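Local coordinates for protein importin subunit beta-1 (Saccharomyces cerevisiae, PDB 5OWU) that carries proteins into the nucleus in partnership with importin alpha, which recognises the classical nuclear localization signal of the cargo, at residues G630-E634 and L670-R676. Sequence-based numbering, arbitrary orientation.
Sequences GKGFE and LEEDFRR
Lys631 reaches across to Glu672 in a salt bridge that joins two consecutive inter-repeat turns of the HEAT-repeat solenoid, the one after helix 615-629 and the one between helices 655-669 and 675-689. The lysine chain is extended beyond CG, and its NZ lies 2.9 Å from Glu672 OE1, hydrogen-bonding on the syn side of the carboxylate, 16° out of its plane. Glu672 turns its acid to meet the amine through a bend at chi2 (90°). On the way the lysine methylenes cross Asp673 at about a right angle, CG passing 3.7 Å from Asp673 OD2.

The second polar group is a network of Glu634, Asp673 and Arg676. Glu634 OE2 comes within 2.5 Å of Asp673 OD2, the two carboxylate planes 41° apart. Arg676 serves both acids: NH1 makes a long salt bridge of 3.6 Å to Glu634 OE1, which sits at the guanidinium edge, and NH2 another of 3.5 Å to Asp673 OD2 within its own segment. Asp673 CB lies against one guanidinium face, offset toward the rim.

Van der Waals contact beneath the charges comes from Leu670, whose CD2 rests 3.6 Å from Gly630 O and also touches Glu634 CG and OE2. The Phe633 and Phe674 side chains pack away from this contact, Phe633 against Ile622 and Phe674 against Ile666 and Ile709.

So short an oxygen-oxygen distance suggests that one acid of the Glu634-Asp673 pair probably holds a proton, with the nearby arginine probably easing the remaining negative charge.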
ATOM      1  N   GLY A 630       1.526  35.196  -9.404  1.00 35.77           N
ATOM      2  CA  GLY A 630       0.543  35.433 -10.447  1.00 46.60           C
ATOM      3  C   GLY A 630       1.212  35.992 -11.684  1.00 34.16           C
ATOM      4  O   GLY A 630       2.240  35.484 -12.147  1.00 37.64           O
ATOM      5  N   LYS A 631       0.633  37.067 -12.229  1.00 50.45           N
ATOM      6  CA  LYS A 631       1.189  37.688 -13.427  1.00 45.00           C
ATOM      7  C   LYS A 631       2.619  38.157 -13.215  1.00 51.42           C
ATOM      8  O   LYS A 631       3.370  38.277 -14.191  1.00 40.73           O
ATOM      9  CB  LYS A 631       0.315  38.864 -13.863  1.00 43.93           C
ATOM     10  CG  LYS A 631      -1.001  38.448 -14.510  1.00 47.93           C
ATOM     11  CD  LYS A 631      -1.988  39.603 -14.543  1.00 68.07           C
ATOM     12  CE  LYS A 631      -3.311  39.194 -15.171  1.00 70.71           C
ATOM     13  NZ  LYS A 631      -4.343  40.262 -15.031  1.00 78.52           N
ATOM     14  N   GLY A 632       3.013  38.415 -11.968  1.00 52.77           N
ATOM     15  CA  GLY A 632       4.384  38.787 -11.673  1.00 40.55           C
ATOM     16  C   GLY A 632       5.401  37.725 -12.023  1.00 45.05           C
ATOM     17  O   GLY A 632       6.601  38.023 -12.026  1.00 43.38           O
ATOM     18  N   PHE A 633       4.960  36.499 -12.317  1.00 41.81           N
ATOM     19  CA  PHE A 633       5.885  35.442 -12.704  1.00 38.31           C
ATOM     20  C   PHE A 633       6.253  35.497 -14.180  1.00 41.01           C
ATOM     21  O   PHE A 633       7.223  34.848 -14.592  1.00 40.12           O
ATOM     22  CB  PHE A 633       5.282  34.073 -12.382  1.00 40.28           C
ATOM     23  CG  PHE A 633       6.264  32.944 -12.495  1.00 36.47           C
ATOM     24  CD1 PHE A 633       7.109  32.637 -11.444  1.00 41.91           C
ATOM     25  CD2 PHE A 633       6.347  32.195 -13.650  1.00 33.86           C
ATOM     26  CE1 PHE A 633       8.011  31.605 -11.548  1.00 34.88           C
ATOM     27  CE2 PHE A 633       7.251  31.163 -13.761  1.00 39.50           C
ATOM     28  CZ  PHE A 633       8.084  30.866 -12.711  1.00 41.26           C
ATOM     29  N   GLU A 634       5.514  36.257 -14.986  1.00 44.17           N
ATOM     30  CA  GLU A 634       5.717  36.202 -16.430  1.00 49.55           C
ATOM     31  C   GLU A 634       7.153  36.533 -16.817  1.00 44.37           C
ATOM     32  O   GLU A 634       7.678  35.954 -17.773  1.00 49.72           O
ATOM     33  CB  GLU A 634       4.728  37.134 -17.125  1.00 46.32           C
ATOM     34  CG  GLU A 634       3.332  36.549 -17.178  1.00 55.10           C
ATOM     35  CD  GLU A 634       2.272  37.569 -17.525  1.00 59.23           C
ATOM     36  OE1 GLU A 634       2.603  38.587 -18.164  1.00 64.58           O
ATOM     37  OE2 GLU A 634       1.102  37.346 -17.151  1.00 48.06           O
ATOM     38  N   LEU A 670      -2.353  32.763 -13.439  1.00 45.44           N
ATOM     39  CA  LEU A 670      -2.210  33.741 -14.513  1.00 43.46           C
ATOM     40  C   LEU A 670      -3.538  34.335 -14.963  1.00 47.29           C
ATOM     41  O   LEU A 670      -3.534  35.341 -15.685  1.00 54.65           O
ATOM     42  CB  LEU A 670      -1.501  33.113 -15.719  1.00 47.96           C
ATOM     43  CG  LEU A 670      -0.017  32.780 -15.546  1.00 43.09           C
ATOM     44  CD1 LEU A 670       0.533  32.232 -16.831  1.00 40.33           C
ATOM     45  CD2 LEU A 670       0.801  33.987 -15.118  1.00 50.48           C
ATOM     46  N   GLU A 671      -4.663  33.755 -14.550  1.00 37.44           N
ATOM     47  CA  GLU A 671      -5.997  34.252 -14.912  1.00 58.22           C
ATOM     48  C   GLU A 671      -6.027  34.466 -16.428  1.00 57.78           C
ATOM     49  O   GLU A 671      -5.624  33.563 -17.175  1.00 51.60           O
ATOM     50  CB  GLU A 671      -6.317  35.484 -14.069  1.00 66.28           C
ATOM     51  CG  GLU A 671      -6.189  35.262 -12.572  1.00 76.71           C
ATOM     52  CD  GLU A 671      -6.850  36.357 -11.756  1.00 86.00           C
ATOM     53  OE1 GLU A 671      -8.003  36.726 -12.067  1.00 92.41           O
ATOM     54  OE2 GLU A 671      -6.214  36.850 -10.801  1.00 87.61           O
ATOM     55  N   GLU A 672      -6.464  35.631 -16.914  1.00 69.30           N
ATOM     56  CA  GLU A 672      -6.643  35.845 -18.351  1.00 73.17           C
ATOM     57  C   GLU A 672      -5.374  35.517 -19.129  1.00 61.89           C
ATOM     58  O   GLU A 672      -5.427  34.905 -20.209  1.00 60.42           O
ATOM     59  CB  GLU A 672      -7.057  37.298 -18.618  1.00 72.49           C
ATOM     60  CG  GLU A 672      -8.153  37.841 -17.698  1.00 81.80           C
ATOM     61  CD  GLU A 672      -7.613  38.508 -16.433  1.00 86.78           C
ATOM     62  OE1 GLU A 672      -6.375  38.632 -16.293  1.00 81.71           O
ATOM     63  OE2 GLU A 672      -8.431  38.902 -15.572  1.00 89.26           O
ATOM     64  N   ASP A 673      -4.220  35.893 -18.578  1.00 46.35           N
ATOM     65  CA  ASP A 673      -2.957  35.706 -19.271  1.00 45.83           C
ATOM     66  C   ASP A 673      -2.626  34.243 -19.550  1.00 33.87           C
ATOM     67  O   ASP A 673      -1.706  33.991 -20.331  1.00 42.23           O
ATOM     68  CB  ASP A 673      -1.823  36.349 -18.472  1.00 55.97           C
ATOM     69  CG  ASP A 673      -1.857  37.875 -18.521  1.00 59.90           C
ATOM     70  OD1 ASP A 673      -2.902  38.441 -18.908  1.00 52.58           O
ATOM     71  OD2 ASP A 673      -0.840  38.507 -18.162  1.00 42.48           O
ATOM     72  N   PHE A 674      -3.336  33.272 -18.963  1.00 36.48           N
ATOM     73  CA  PHE A 674      -3.008  31.886 -19.294  1.00 38.41           C
ATOM     74  C   PHE A 674      -3.450  31.519 -20.708  1.00 37.68           C
ATOM     75  O   PHE A 674      -2.835  30.652 -21.343  1.00 34.29           O
ATOM     76  CB  PHE A 674      -3.637  30.898 -18.316  1.00 29.53           C
ATOM     77  CG  PHE A 674      -3.259  29.473 -18.606  1.00 27.99           C
ATOM     78  CD1 PHE A 674      -1.976  29.015 -18.334  1.00 31.68           C
ATOM     79  CD2 PHE A 674      -4.161  28.605 -19.191  1.00 36.99           C
ATOM     80  CE1 PHE A 674      -1.609  27.712 -18.620  1.00 29.47           C
ATOM     81  CE2 PHE A 674      -3.800  27.295 -19.486  1.00 33.66           C
ATOM     82  CZ  PHE A 674      -2.520  26.851 -19.197  1.00 27.01           C
ATOM     83  N   ARG A 675      -4.504  32.162 -21.220  1.00 38.93           N
ATOM     84  CA  ARG A 675      -5.047  31.750 -22.513  1.00 33.40           C
ATOM     85  C   ARG A 675      -3.975  31.752 -23.601  1.00 37.39           C
ATOM     86  O   ARG A 675      -3.888  30.811 -24.402  1.00 36.86           O
ATOM     87  CB  ARG A 675      -6.221  32.655 -22.872  1.00 33.90           C
ATOM     88  CG  ARG A 675      -7.454  32.361 -22.015  1.00 39.98           C
ATOM     89  CD  ARG A 675      -8.524  33.440 -22.110  1.00 42.43           C
ATOM     90  NE  ARG A 675      -9.211  33.423 -23.396  1.00 58.21           N
ATOM     91  CZ  ARG A 675     -10.215  34.236 -23.721  1.00 62.13           C
ATOM     92  NH1 ARG A 675     -10.660  35.135 -22.852  1.00 64.72           N
ATOM     93  NH2 ARG A 675     -10.779  34.150 -24.918  1.00 45.81           N
ATOM     94  N   ARG A 676      -3.102  32.761 -23.596  1.00 27.65           N
ATOM     95  CA  ARG A 676      -2.097  32.899 -24.647  1.00 41.66           C
ATOM     96  C   ARG A 676      -1.101  31.740 -24.677  1.00 40.31           C
ATOM     97  O   ARG A 676      -0.392  31.579 -25.676  1.00 36.70           O
ATOM     98  CB  ARG A 676      -1.349  34.232 -24.488  1.00 47.28           C
ATOM     99  CG  ARG A 676      -0.383  34.315 -23.301  1.00 54.67           C
ATOM    100  CD  ARG A 676       0.496  35.576 -23.367  1.00 53.59           C
ATOM    101  NE  ARG A 676      -0.223  36.785 -22.957  1.00 64.40           N
ATOM    102  CZ  ARG A 676       0.101  37.570 -21.928  1.00 72.33           C
ATOM    103  NH1 ARG A 676       1.158  37.313 -21.167  1.00 70.80           N
ATOM    104  NH2 ARG A 676      -0.640  38.637 -21.661  1.00 75.86           N
TER